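Local coordinates for beta-lactamase domain protein (Burkholderia ambifaria, PDB 5I0P) that binds two zinc ions in a metallo-beta-lactamase fold and is probably a metal-dependent hydrolase whose natural substrate is not established, at residues Val100-Pro105 with Gly212-His217; Met129-Tyr134 with Tyr189-Glu194; Thr23-Gly28 with Val37-Met42; Trp66-Cys71 with Leu93-Val98. One frame throughout, in Å; residues are numbered along the deposited sequence. Where two conformers were deposited one is given.

Interaction 1 (Val100-Pro105 with Gly212-His217). With ZN (zinc ion), chain E.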
loop_
_atom_site.group_PDB
_atom_site.type_symbol
_atom_site.label_atom_id
_atom_site.label_comp_id
_atom_site.label_asym_id
_atom_site.label_seq_id
_atom_site.Cartn_x
_atom_site.Cartn_y
_atom_site.Cartn_z
ATOM N N VAL A 100 6.487 -8.999 0.996
ATOM C CA VAL A 100 6.235 -7.589 0.692
ATOM C C VAL A 100 4.840 -7.404 0.086
ATOM O O VAL A 100 4.481 -8.076 -0.888
ATOM C CB VAL A 100 7.319 -7.016 -0.237
ATOM C CG1 VAL A 100 6.902 -5.631 -0.753
ATOM C CG2 VAL A 100 8.635 -6.960 0.522
ATOM N N THR A 101 4.066 -6.471 0.645
ATOM C CA THR A 101 2.696 -6.282 0.184
ATOM C C THR A 101 2.632 -5.684 -1.225
ATOM O O THR A 101 1.749 -6.037 -2.022
ATOM C CB THR A 101 1.924 -5.399 1.184
ATOM O OG1 THR A 101 2.588 -4.140 1.372
ATOM C CG2 THR A 101 1.764 -6.077 2.511
ATOM N N HIS A 102 3.522 -4.753 -1.535
ATOM C CA HIS A 102 3.456 -4.053 -2.798
ATOM C C HIS A 102 4.718 -3.208 -2.906
ATOM O O HIS A 102 5.478 -3.089 -1.940
ATOM C CB HIS A 102 2.166 -3.225 -2.936
ATOM C CG HIS A 102 2.053 -2.035 -2.020
ATOM N ND1 HIS A 102 1.914 -2.139 -0.649
ATOM C CD2 HIS A 102 2.011 -0.710 -2.297
ATOM C CE1 HIS A 102 1.795 -0.936 -0.124
ATOM N NE2 HIS A 102 1.854 -0.053 -1.105
ATOM N N CYS A 103 4.951 -2.637 -4.097
ATOM C CA CYS A 103 6.289 -2.163 -4.439
ATOM C C CYS A 103 6.570 -0.720 -4.036
ATOM O O CYS A 103 7.655 -0.208 -4.361
ATOM C CB CYS A 103 6.542 -2.314 -5.949
ATOM S SG CYS A 103 5.556 -1.196 -6.983
ATOM N N HIS A 104 5.642 -0.039 -3.364
ATOM C CA HIS A 104 5.936 1.338 -2.964
ATOM C C HIS A 104 7.138 1.365 -2.022
ATOM O O HIS A 104 7.350 0.437 -1.217
ATOM C CB HIS A 104 4.720 2.011 -2.332
ATOM C CG HIS A 104 3.638 2.291 -3.330
ATOM N ND1 HIS A 104 2.314 2.436 -2.988
ATOM C CD2 HIS A 104 3.687 2.389 -4.677
ATOM C CE1 HIS A 104 1.595 2.629 -4.079
ATOM N NE2 HIS A 104 2.404 2.607 -5.117
ATOM N N PRO A 105 7.949 2.418 -2.122
ATOM C CA PRO A 105 9.289 2.399 -1.505
ATOM C C PRO A 105 9.283 2.164 0.012
ATOM O O PRO A 105 10.226 1.548 0.544
ATOM C CB PRO A 105 9.840 3.789 -1.844
ATOM C CG PRO A 105 9.001 4.271 -2.924
ATOM C CD PRO A 105 7.654 3.698 -2.771
ATOM N N GLY A 212 -5.676 -0.748 -8.123
ATOM C CA GLY A 212 -5.970 0.669 -8.102
ATOM C C GLY A 212 -4.954 1.515 -7.369
ATOM O O GLY A 212 -4.679 2.647 -7.774
ATOM N N HIS A 213 -4.403 0.992 -6.276
ATOM C CA HIS A 213 -3.303 1.638 -5.567
ATOM C C HIS A 213 -1.945 1.263 -6.164
ATOM O O HIS A 213 -1.050 2.104 -6.267
ATOM C CB HIS A 213 -3.392 1.284 -4.075
ATOM C CG HIS A 213 -2.270 1.823 -3.249
ATOM N ND1 HIS A 213 -2.092 3.172 -3.017
ATOM C CD2 HIS A 213 -1.300 1.190 -2.549
ATOM C CE1 HIS A 213 -1.026 3.346 -2.254
ATOM N NE2 HIS A 213 -0.536 2.157 -1.945
ATOM N N SER A 214 -1.808 0.025 -6.614
ATOM C CA SER A 214 -0.553 -0.527 -7.113
ATOM C C SER A 214 -0.902 -1.714 -8.009
ATOM O O SER A 214 -2.070 -2.140 -8.045
ATOM C CB SER A 214 0.365 -0.963 -5.956
ATOM O OG SER A 214 -0.247 -1.969 -5.163
ATOM N N PRO A 215 0.079 -2.257 -8.761
ATOM C CA PRO A 215 -0.254 -3.281 -9.763
ATOM C C PRO A 215 -1.086 -4.436 -9.238
ATOM O O PRO A 215 -2.098 -4.811 -9.857
ATOM C CB PRO A 215 1.131 -3.772 -10.219
ATOM C CG PRO A 215 2.001 -2.641 -10.058
ATOM C CD PRO A 215 1.506 -1.892 -8.850
ATOM N N GLU A 216 -0.684 -5.004 -8.099
ATOM C CA GLU A 216 -1.226 -6.266 -7.621
ATOM C C GLU A 216 -0.942 -6.377 -6.130
ATOM O O GLU A 216 -0.080 -7.163 -5.704
ATOM C CB GLU A 216 -0.614 -7.443 -8.395
ATOM C CG GLU A 216 -1.317 -8.776 -8.148
ATOM C CD GLU A 216 -0.582 -10.004 -8.763
ATOM O OE1 GLU A 216 0.416 -9.857 -9.522
ATOM O OE2 GLU A 216 -1.027 -11.134 -8.496
ATOM N N HIS A 217 -1.662 -5.583 -5.342
ATOM C CA HIS A 217 -1.337 -5.382 -3.933
ATOM C C HIS A 217 -1.670 -6.623 -3.120
ATOM O O HIS A 217 -2.763 -7.185 -3.239
ATOM C CB HIS A 217 -2.102 -4.172 -3.408
ATOM C CG HIS A 217 -1.868 -3.893 -1.956
ATOM N ND1 HIS A 217 -2.453 -4.641 -0.950
ATOM C CD2 HIS A 217 -1.132 -2.937 -1.339
ATOM C CE1 HIS A 217 -2.062 -4.172 0.221
ATOM N NE2 HIS A 217 -1.279 -3.124 0.015
HETATM ZN ZN ZN E . 1.549 2.344 -1.060
HETATM O O HOH W 1 1.857 2.291 -8.079
#

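Interaction 2 (Met129-Tyr134 with Tyr189-Glu194)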
loop_
_atom_site.group_PDB
_atom_site.type_symbol
_atom_site.label_atom_id
_atom_site.label_comp_id
_atom_site.label_asym_id
_atom_site.label_seq_id
_atom_site.Cartn_x
_atom_site.Cartn_y
_atom_site.Cartn_z
ATOM N N MET A 129 6.568 -11.975 -2.992
ATOM C CA MET A 129 5.899 -10.799 -3.552
ATOM C C MET A 129 5.021 -11.237 -4.726
ATOM O O MET A 129 5.226 -12.303 -5.323
ATOM C CB MET A 129 6.932 -9.765 -4.002
ATOM C CG MET A 129 6.499 -8.338 -4.109
ATOM S SD MET A 129 7.999 -7.345 -4.281
ATOM C CE MET A 129 7.366 -5.661 -4.410
ATOM N N THR A 130 4.040 -10.410 -5.059
ATOM C CA THR A 130 3.276 -10.697 -6.264
ATOM C C THR A 130 4.089 -10.306 -7.491
ATOM O O THR A 130 4.989 -9.457 -7.428
ATOM C CB THR A 130 1.933 -9.964 -6.304
ATOM O OG1 THR A 130 2.153 -8.552 -6.364
ATOM C CG2 THR A 130 1.036 -10.336 -5.117
ATOM N N LEU A 131 3.772 -10.966 -8.607
ATOM C CA LEU A 131 4.473 -10.723 -9.863
ATOM C C LEU A 131 4.340 -9.268 -10.313
ATOM O O LEU A 131 5.315 -8.669 -10.782
ATOM C CB LEU A 131 3.945 -11.664 -10.939
ATOM C CG LEU A 131 4.665 -11.610 -12.296
ATOM C CD1 LEU A 131 4.691 -13.003 -12.950
ATOM C CD2 LEU A 131 4.057 -10.584 -13.279
ATOM N N GLY A 132 3.121 -8.706 -10.265
ATOM C CA GLY A 132 2.957 -7.337 -10.724
ATOM C C GLY A 132 3.782 -6.358 -9.907
ATOM O O GLY A 132 4.469 -5.498 -10.456
ATOM N N GLU A 133 3.782 -6.520 -8.588
ATOM C CA GLU A 133 4.533 -5.599 -7.744
ATOM C C GLU A 133 6.026 -5.775 -7.933
ATOM O O GLU A 133 6.754 -4.793 -8.108
ATOM C CB GLU A 133 4.152 -5.802 -6.269
ATOM C CG GLU A 133 2.668 -5.598 -5.997
ATOM C CD GLU A 133 2.258 -4.131 -6.093
ATOM O OE1 GLU A 133 3.160 -3.259 -6.016
ATOM O OE2 GLU A 133 1.039 -3.846 -6.222
ATOM N N TYR A 134 6.498 -7.026 -7.950
ATOM C CA TYR A 134 7.924 -7.256 -8.105
ATOM C C TYR A 134 8.418 -6.718 -9.438
ATOM O O TYR A 134 9.382 -5.949 -9.486
ATOM C CB TYR A 134 8.230 -8.745 -7.972
ATOM C CG TYR A 134 9.696 -9.047 -8.193
ATOM C CD1 TYR A 134 10.642 -8.758 -7.234
ATOM C CD2 TYR A 134 10.129 -9.572 -9.380
ATOM C CE1 TYR A 134 11.998 -9.025 -7.465
ATOM C CE2 TYR A 134 11.459 -9.819 -9.630
ATOM C CZ TYR A 134 12.399 -9.557 -8.674
ATOM O OH TYR A 134 13.741 -9.836 -8.938
ATOM N N TYR A 189 12.636 -13.989 -6.660
ATOM C CA TYR A 189 11.511 -13.893 -5.754
ATOM C C TYR A 189 10.700 -15.170 -5.837
ATOM O O TYR A 189 10.833 -15.941 -6.779
ATOM C CB TYR A 189 10.655 -12.653 -6.072
ATOM C CG TYR A 189 9.690 -12.833 -7.206
ATOM C CD1 TYR A 189 10.144 -13.146 -8.471
ATOM C CD2 TYR A 189 8.327 -12.643 -7.024
ATOM C CE1 TYR A 189 9.267 -13.285 -9.520
ATOM C CE2 TYR A 189 7.442 -12.786 -8.054
ATOM C CZ TYR A 189 7.924 -13.109 -9.305
ATOM O OH TYR A 189 7.079 -13.274 -10.346
ATOM N N ARG A 190 9.921 -15.409 -4.786
ATOM C CA ARG A 190 8.898 -16.443 -4.753
ATOM C C ARG A 190 7.548 -15.760 -4.936
ATOM O O ARG A 190 7.183 -14.881 -4.136
ATOM C CB ARG A 190 8.958 -17.205 -3.430
ATOM C CG ARG A 190 7.976 -18.350 -3.303
ATOM C CD ARG A 190 8.737 -19.641 -3.128
ATOM N NE ARG A 190 7.885 -20.763 -2.744
ATOM C CZ ARG A 190 8.306 -21.745 -1.963
ATOM N NH1 ARG A 190 9.545 -21.715 -1.501
ATOM N NH2 ARG A 190 7.488 -22.724 -1.628
ATOM N N ARG A 191 6.827 -16.141 -5.983
ATOM C CA ARG A 191 5.634 -15.418 -6.396
ATOM C C ARG A 191 4.434 -15.750 -5.511
ATOM O O ARG A 191 4.142 -16.925 -5.241
ATOM C CB ARG A 191 5.315 -15.725 -7.854
ATOM C CG ARG A 191 4.055 -15.045 -8.372
ATOM C CD ARG A 191 3.791 -15.508 -9.765
ATOM N NE ARG A 191 2.806 -14.708 -10.464
ATOM C CZ ARG A 191 2.381 -15.020 -11.673
ATOM N NH1 ARG A 191 2.866 -16.123 -12.221
ATOM N NH2 ARG A 191 1.502 -14.252 -12.323
ATOM N N LEU A 192 3.779 -14.703 -5.022
ATOM C CA LEU A 192 2.485 -14.776 -4.354
ATOM C C LEU A 192 1.379 -14.476 -5.350
ATOM O O LEU A 192 1.507 -13.569 -6.179
ATOM C CB LEU A 192 2.395 -13.755 -3.225
ATOM C CG LEU A 192 3.371 -13.871 -2.064
ATOM C CD1 LEU A 192 3.362 -12.533 -1.261
ATOM C CD2 LEU A 192 3.029 -15.084 -1.188
ATOM N N ARG A 193 0.287 -15.224 -5.259
ATOM C CA ARG A 193 -0.853 -15.004 -6.136
ATOM C C ARG A 193 -2.161 -14.996 -5.361
ATOM O O ARG A 193 -2.297 -15.603 -4.294
ATOM C CB ARG A 193 -0.939 -16.060 -7.246
ATOM C CG ARG A 193 0.178 -16.011 -8.257
ATOM C CD ARG A 193 -0.005 -17.040 -9.396
ATOM N NE ARG A 193 -1.237 -16.831 -10.152
ATOM C CZ ARG A 193 -2.231 -17.710 -10.199
ATOM N NH1 ARG A 193 -2.138 -18.856 -9.538
ATOM N NH2 ARG A 193 -3.320 -17.440 -10.909
ATOM N N GLU A 194 -3.142 -14.348 -5.977
ATOM C CA GLU A 194 -4.494 -14.302 -5.450
ATOM C C GLU A 194 -4.986 -15.676 -5.024
ATOM O O GLU A 194 -4.997 -16.621 -5.813
ATOM C CB GLU A 194 -5.435 -13.727 -6.519
ATOM C CG GLU A 194 -6.888 -13.980 -6.187
ATOM C CD GLU A 194 -7.308 -13.227 -4.946
ATOM O OE1 GLU A 194 -6.700 -12.166 -4.681
ATOM O OE2 GLU A 194 -8.217 -13.708 -4.226
HETATM O O HOH W 2 1.449 -12.766 -8.676
#

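Interaction 3 (Thr23-Gly28 with Val37-Met42)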
loop_
_atom_site.group_PDB
_atom_site.type_symbol
_atom_site.label_atom_id
_atom_site.label_comp_id
_atom_site.label_asym_id
_atom_site.label_seq_id
_atom_site.Cartn_x
_atom_site.Cartn_y
_atom_site.Cartn_z
ATOM N N THR A 23 -1.276 2.851 22.438
ATOM C CA THR A 23 -0.070 2.078 22.210
ATOM C C THR A 23 0.463 2.328 20.816
ATOM O O THR A 23 -0.274 2.247 19.826
ATOM C CB THR A 23 -0.361 0.596 22.381
ATOM O OG1 THR A 23 -0.766 0.365 23.726
ATOM C CG2 THR A 23 0.872 -0.236 22.047
ATOM N N LEU A 24 1.742 2.685 20.764
ATOM C CA LEU A 24 2.530 2.782 19.565
ATOM C C LEU A 24 3.825 2.118 19.994
ATOM O O LEU A 24 4.437 2.560 20.978
ATOM C CB LEU A 24 2.780 4.218 19.137
ATOM C CG LEU A 24 1.568 5.054 18.843
ATOM C CD1 LEU A 24 1.983 6.526 18.940
ATOM C CD2 LEU A 24 1.164 4.679 17.403
ATOM N N PRO A 25 4.317 1.138 19.259
ATOM C CA PRO A 25 5.619 0.575 19.611
ATOM C C PRO A 25 6.722 1.596 19.399
ATOM O O PRO A 25 6.709 2.352 18.430
ATOM C CB PRO A 25 5.747 -0.651 18.691
ATOM C CG PRO A 25 4.891 -0.371 17.534
ATOM C CD PRO A 25 3.739 0.489 18.067
ATOM N N ALA A 26 7.659 1.629 20.339
ATOM C CA ALA A 26 8.845 2.458 20.216
ATOM C C ALA A 26 9.738 1.967 19.088
ATOM O O ALA A 26 9.745 0.788 18.733
ATOM C CB ALA A 26 9.642 2.429 21.519
ATOM N N ALA A 27 10.485 2.895 18.501
ATOM C CA ALA A 27 11.389 2.517 17.426
ATOM C C ALA A 27 12.431 1.553 17.963
ATOM O O ALA A 27 12.984 1.759 19.044
ATOM C CB ALA A 27 12.075 3.741 16.812
ATOM N N GLY A 28 12.684 0.495 17.216
ATOM C CA GLY A 28 13.601 -0.526 17.646
ATOM C C GLY A 28 12.986 -1.579 18.509
ATOM O O GLY A 28 13.699 -2.466 18.966
ATOM N N VAL A 37 2.289 -12.484 16.481
ATOM C CA VAL A 37 2.257 -11.367 15.526
ATOM C C VAL A 37 2.759 -10.122 16.230
ATOM O O VAL A 37 2.140 -9.646 17.196
ATOM C CB VAL A 37 0.867 -11.143 14.931
ATOM C CG1 VAL A 37 0.943 -10.109 13.821
ATOM C CG2 VAL A 37 0.357 -12.430 14.380
ATOM N N ARG A 38 3.903 -9.620 15.780
ATOM C CA ARG A 38 4.535 -8.456 16.391
ATOM C C ARG A 38 4.504 -7.249 15.459
ATOM O O ARG A 38 4.682 -7.372 14.237
ATOM C CB ARG A 38 5.959 -8.780 16.788
ATOM C CG ARG A 38 6.047 -9.804 17.912
ATOM C CD ARG A 38 7.472 -9.828 18.446
ATOM N NE ARG A 38 7.736 -10.857 19.445
ATOM C CZ ARG A 38 8.968 -11.156 19.855
ATOM N NH1 ARG A 38 10.001 -10.492 19.341
ATOM N NH2 ARG A 38 9.183 -12.106 20.758
ATOM N N TRP A 39 4.228 -6.098 16.053
ATOM C CA TRP A 39 4.054 -4.820 15.364
ATOM C C TRP A 39 5.311 -3.984 15.575
ATOM O O TRP A 39 5.741 -3.774 16.711
ATOM C CB TRP A 39 2.798 -4.130 15.910
ATOM C CG TRP A 39 2.544 -2.687 15.500
ATOM C CD1 TRP A 39 3.049 -2.023 14.420
ATOM C CD2 TRP A 39 1.714 -1.743 16.194
ATOM N NE1 TRP A 39 2.591 -0.735 14.395
ATOM C CE2 TRP A 39 1.772 -0.528 15.471
ATOM C CE3 TRP A 39 0.937 -1.806 17.366
ATOM C CZ2 TRP A 39 1.068 0.627 15.870
ATOM C CZ3 TRP A 39 0.243 -0.681 17.762
ATOM C CH2 TRP A 39 0.323 0.529 17.018
ATOM N N LEU A 40 5.926 -3.557 14.487
ATOM C CA LEU A 40 7.010 -2.594 14.514
ATOM C C LEU A 40 6.526 -1.321 13.843
ATOM O O LEU A 40 5.698 -1.366 12.917
ATOM C CB LEU A 40 8.234 -3.055 13.744
ATOM C CG LEU A 40 8.899 -4.405 13.529
ATOM C CD1 LEU A 40 7.985 -5.585 13.196
ATOM C CD2 LEU A 40 9.792 -4.107 12.353
ATOM N N ARG A 41 7.079 -0.184 14.256
ATOM C CA ARG A 41 6.744 1.073 13.591
ATOM C C ARG A 41 8.016 1.804 13.213
ATOM O O ARG A 41 8.883 2.022 14.057
ATOM C CB ARG A 41 5.852 1.973 14.458
ATOM C CG ARG A 41 5.639 3.347 13.848
ATOM C CD ARG A 41 4.712 4.230 14.705
ATOM N NE ARG A 41 3.374 3.796 14.395
ATOM C CZ ARG A 41 2.371 4.557 13.993
ATOM N NH1 ARG A 41 2.488 5.870 13.868
ATOM N NH2 ARG A 41 1.227 3.960 13.718
ATOM N N MET A 42 8.139 2.158 11.941
ATOM C CA MET A 42 9.335 2.818 11.455
ATOM C C MET A 42 9.061 4.282 11.088
ATOM O O MET A 42 8.004 4.608 10.534
ATOM C CB MET A 42 9.897 2.086 10.231
ATOM C CG MET A 42 10.501 0.674 10.557
ATOM S SD MET A 42 11.966 0.803 11.655
ATOM C CE MET A 42 12.518 -0.915 11.418
HETATM O O HOH W 3 8.998 -0.228 16.124
HETATM O O HOH W 4 11.284 -0.178 14.808
#

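Interaction 4 (Trp66-Cys71 with Leu93-Val98)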
loop_
_atom_site.group_PDB
_atom_site.type_symbol
_atom_site.label_atom_id
_atom_site.label_comp_id
_atom_site.label_asym_id
_atom_site.label_seq_id
_atom_site.Cartn_x
_atom_site.Cartn_y
_atom_site.Cartn_z
ATOM N N TRP A 66 11.259 -15.988 11.881
ATOM C CA TRP A 66 10.345 -14.888 11.654
ATOM C C TRP A 66 10.159 -14.668 10.163
ATOM O O TRP A 66 11.121 -14.676 9.388
ATOM C CB TRP A 66 10.896 -13.615 12.312
ATOM C CG TRP A 66 11.143 -13.837 13.795
ATOM C CD1 TRP A 66 12.305 -14.300 14.393
ATOM C CD2 TRP A 66 10.213 -13.628 14.852
ATOM N NE1 TRP A 66 12.133 -14.397 15.748
ATOM C CE2 TRP A 66 10.863 -13.981 16.061
ATOM C CE3 TRP A 66 8.887 -13.181 14.900
ATOM C CZ2 TRP A 66 10.230 -13.902 17.294
ATOM C CZ3 TRP A 66 8.266 -13.087 16.127
ATOM C CH2 TRP A 66 8.939 -13.460 17.316
ATOM N N THR A 67 8.914 -14.450 9.763
ATOM C CA THR A 67 8.629 -13.928 8.441
ATOM C C THR A 67 8.398 -12.437 8.593
ATOM O O THR A 67 7.626 -12.012 9.461
ATOM C CB THR A 67 7.415 -14.588 7.812
ATOM O OG1 THR A 67 7.771 -15.919 7.439
ATOM C CG2 THR A 67 7.017 -13.807 6.542
ATOM N N ILE A 68 9.139 -11.653 7.826
ATOM C CA ILE A 68 8.974 -10.210 7.819
ATOM C C ILE A 68 7.913 -9.849 6.801
ATOM O O ILE A 68 7.914 -10.371 5.681
ATOM C CB ILE A 68 10.303 -9.507 7.498
ATOM C CG1 ILE A 68 11.290 -9.682 8.656
ATOM C CG2 ILE A 68 10.050 -8.051 7.227
ATOM C CD1 ILE A 68 12.651 -9.097 8.355
ATOM N N VAL A 69 7.010 -8.951 7.172
ATOM C CA VAL A 69 6.114 -8.347 6.193
ATOM C C VAL A 69 6.436 -6.866 6.085
ATOM O O VAL A 69 6.097 -6.076 6.980
ATOM C CB VAL A 69 4.641 -8.577 6.544
ATOM C CG1 VAL A 69 3.719 -7.916 5.484
ATOM C CG2 VAL A 69 4.374 -10.092 6.681
ATOM N N ASP A 70 7.044 -6.493 4.950
ATOM C CA ASP A 70 7.381 -5.118 4.569
ATOM C C ASP A 70 8.616 -4.609 5.310
ATOM O O ASP A 70 8.941 -5.076 6.398
ATOM C CB ASP A 70 6.160 -4.194 4.757
ATOM C CG ASP A 70 5.071 -4.433 3.696
ATOM O OD1 ASP A 70 5.351 -5.151 2.723
ATOM O OD2 ASP A 70 3.945 -3.891 3.816
ATOM N N CYS A 71 9.290 -3.621 4.734
ATOM C CA CYS A 71 10.718 -3.436 4.943
ATOM C C CYS A 71 11.156 -2.064 5.440
ATOM O O CYS A 71 12.219 -1.960 6.062
ATOM C CB CYS A 71 11.442 -3.728 3.614
ATOM S SG CYS A 71 10.971 -5.290 2.892
ATOM N N LEU A 93 16.350 -15.920 17.024
ATOM C CA LEU A 93 15.994 -16.720 15.860
ATOM C C LEU A 93 16.269 -15.952 14.576
ATOM O O LEU A 93 16.280 -14.719 14.560
ATOM C CB LEU A 93 14.515 -17.105 15.913
ATOM C CG LEU A 93 13.996 -17.723 17.203
ATOM C CD1 LEU A 93 12.561 -18.207 17.007
ATOM C CD2 LEU A 93 14.919 -18.851 17.595
ATOM N N PRO A 94 16.485 -16.647 13.468
ATOM C CA PRO A 94 16.685 -15.946 12.196
ATOM C C PRO A 94 15.370 -15.528 11.562
ATOM O O PRO A 94 14.292 -16.034 11.877
ATOM C CB PRO A 94 17.404 -16.986 11.332
ATOM C CG PRO A 94 16.837 -18.283 11.827
ATOM C CD PRO A 94 16.652 -18.111 13.323
ATOM N N VAL A 95 15.485 -14.555 10.661
ATOM C CA VAL A 95 14.442 -14.303 9.682
ATOM C C VAL A 95 14.484 -15.402 8.622
ATOM O O VAL A 95 15.560 -15.796 8.152
ATOM C CB VAL A 95 14.627 -12.905 9.076
ATOM C CG1 VAL A 95 13.831 -12.771 7.814
ATOM C CG2 VAL A 95 14.222 -11.852 10.083
ATOM N N LEU A 96 13.308 -15.938 8.278
ATOM C CA LEU A 96 13.179 -17.061 7.350
ATOM C C LEU A 96 12.846 -16.630 5.926
ATOM O O LEU A 96 13.153 -17.363 4.980
ATOM C CB LEU A 96 12.112 -18.052 7.852
ATOM C CG LEU A 96 12.347 -18.589 9.271
ATOM C CD1 LEU A 96 11.204 -19.482 9.787
ATOM C CD2 LEU A 96 13.666 -19.337 9.296
ATOM N N ARG A 97 12.236 -15.466 5.750
ATOM C CA ARG A 97 11.840 -14.971 4.442
ATOM C C ARG A 97 11.320 -13.551 4.639
ATOM O O ARG A 97 10.958 -13.148 5.749
ATOM C CB ARG A 97 10.774 -15.867 3.778
ATOM C CG ARG A 97 9.480 -15.996 4.553
ATOM C CD ARG A 97 8.441 -16.829 3.864
ATOM N NE ARG A 97 7.515 -17.340 4.863
ATOM C CZ ARG A 97 6.611 -18.288 4.649
ATOM N NH1 ARG A 97 6.508 -18.835 3.440
ATOM N NH2 ARG A 97 5.841 -18.722 5.649
ATOM N N VAL A 98 11.320 -12.788 3.559
ATOM C CA VAL A 98 10.779 -11.443 3.575
ATOM C C VAL A 98 9.595 -11.399 2.610
ATOM O O VAL A 98 9.735 -11.711 1.414
ATOM C CB VAL A 98 11.840 -10.400 3.212
ATOM C CG1 VAL A 98 11.221 -9.035 3.208
ATOM C CG2 VAL A 98 13.004 -10.479 4.198
#

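Interaction 1 (Val100-Pro105 with Gly212-His217)
The H104 ring turns its edge to one face of the H213 ring, an offset edge-to-face pair with planes at 87° and H104 CE1 overhanging the rim of H213. The edge of H213 points in plane at H102 NE2, and over one face of the H102 ring lies H217 CD2, 3.2 Å from H102 ND1. This is the first zinc site of the metallo-beta-lactamase fold: the HxHxDH loop supplies H102 and H104, and the loop 212-217 brings H213. The zinc ion is held by H102 NE2 at 2.4 Å, H104 ND1 at 2.1 Å and H213 NE2 at 2.3 Å, with D232 completing the set. H104 thus binds through ND1, unlike the other two, and its NE2 donates to a water. H213 ND1 is hydrogen-bonded to the backbone O of N241, while E133 holds S214 OG, which packs 3.5 Å from H102 CB. H102 ND1 donates to T101 OG1 at 2.9 Å, the hydroxyl tilted 15° from the ring plane.

Interaction 2 (Met129-Tyr134 with Tyr189-Glu194)
Y134 and Y189 lie face on face as an offset stack, centroids 4.3 Å apart and planes only 10° from parallel. This pair flanks a parallel beta bridge, M129 with R191, by which strand 190-192 joins the edge of the larger sheet of the metallo-beta-lactamase fold beside strand 126-130. Each tyrosine also sets its CB over the other's ring as a CH-pi contact; Y189 CB is 4.1 Å from the Y134 centroid. The edge of Y189 meets M129 O in plane, and its OH comes within 3.5 Å of L131 CG. L131 CD1 sits 3.3 Å from R191 CZ, over the centre of one guanidinium face, with R193 CD over the opposite face. R191 reaches there with CG anti to the backbone N (chi1 178°) and an extended chain to NE. Between the backbones, M129 N donates to R190 O at 3.2 Å, and L192 N to M129 O at 2.8 Å. One water accepts from L131 N and R191 NE and donates to L192 O, 2.6 Å away. Further out, P186 O fixes the Y134 hydroxyl, and T130 is the N-cap of helix 131-141, its OG1 bonded to E216 O and accepting weakly from E133 N.

Interaction 3 (Thr23-Gly28 with Val37-Met42)
P25 points the CD corner of its ring onto one face of the W39 indole, crossing it at about a right angle. This is a CH-pi contact: CD stands 3.3 Å from the centroid of the six-membered ring, only 7° off the normal. T23 O approaches the same indole obliquely, 3.3 Å from W39 CH2. Apolar packing adds L24 CD2, 4.3 Å from W39 CH2. The same methyl also packs on a charged planar group, lying over the centre of one guanidinium face of R41, 3.6 Å from CZ. The R41 chain bends at chi3 (-80°), which brings NH2 to the edge of the W39 ring. Polar contact runs through water: one accepts from R41 N at 2.7 Å and may donate to A26 O, and a second accepts from G28 N while donating weakly to R41 O. The loop 23-28 thus packs onto one face of strand 37-43 in the larger sheet, with N52 of strand 50-60 holding W39 NE1, F31 of strand 31-34 touching P25 and W39, and helix 76-88 packing against L40 and M42 on the other face.

Interaction 4 (Trp66-Cys71 with Leu93-Val98)
R97 and T67 meet through their polar ends: R97 NE donates to T67 OG1 at 3.0 Å, nearly straight, with the hydroxyl oxygen in the guanidinium plane. The R97 CG lies between the backbone N and the carbonyl carbon (chi1 60°), and from there the chain runs extended to NE, passing the threonine at a slant. D58 of strand 50-60 grips both partners, through a salt bridge to R97 NH2 and a hydrogen bond to T67 OG1, and W128 takes a cation-pi contact from the same arginine. Segments 66-69 and 95-98 run parallel, their axes 28° apart, within a right-handed beta-alpha-beta crossover made of strand 63-69, helix 76-88 and strand 95-99 in the larger sheet. Parallel ladder bonds join them: L96 N donates to W66 O at 2.8 Å, I68 N to R97 O at 3.1 Å and W66 N to P94 O. On the face away from R97, I68 CG1 is anti to the carbonyl carbon (chi1 -69°), which carries CD1 to within 3.6 Å of V95 CG2. Past the end of the strand, C71 SG rests 3.8 Å from V98 CG1, next to L114 of helix 111-115. At the other end the indole of W66 crosses L93 at about a right angle; its NE1 is bonded to L90 O and lies 3.6 Å from L93 CB.

Overall arrangement
Along the chain, interaction 3 closes first, then interaction 4, and then interaction 1 opens, with both segments of interaction 2 falling between its own. Interactions 2, 3 and 4 all reach the seven-stranded sheet: interaction 3 near one edge, interaction 4 in the middle, interaction 2 at the other edge. Interaction 1 joins loops from this sheet and the six-stranded one. Its centre lies about 10 Å from that of interaction 2, bridged by E133, and about 18 Å from that of interaction 4, bridged by D70 OD1 and T101 N. These bonds are consistent with the larger sheet helping to position the zinc-binding loops. Interaction 3 touches interaction 4, R38 packing on W66, but not interaction 1.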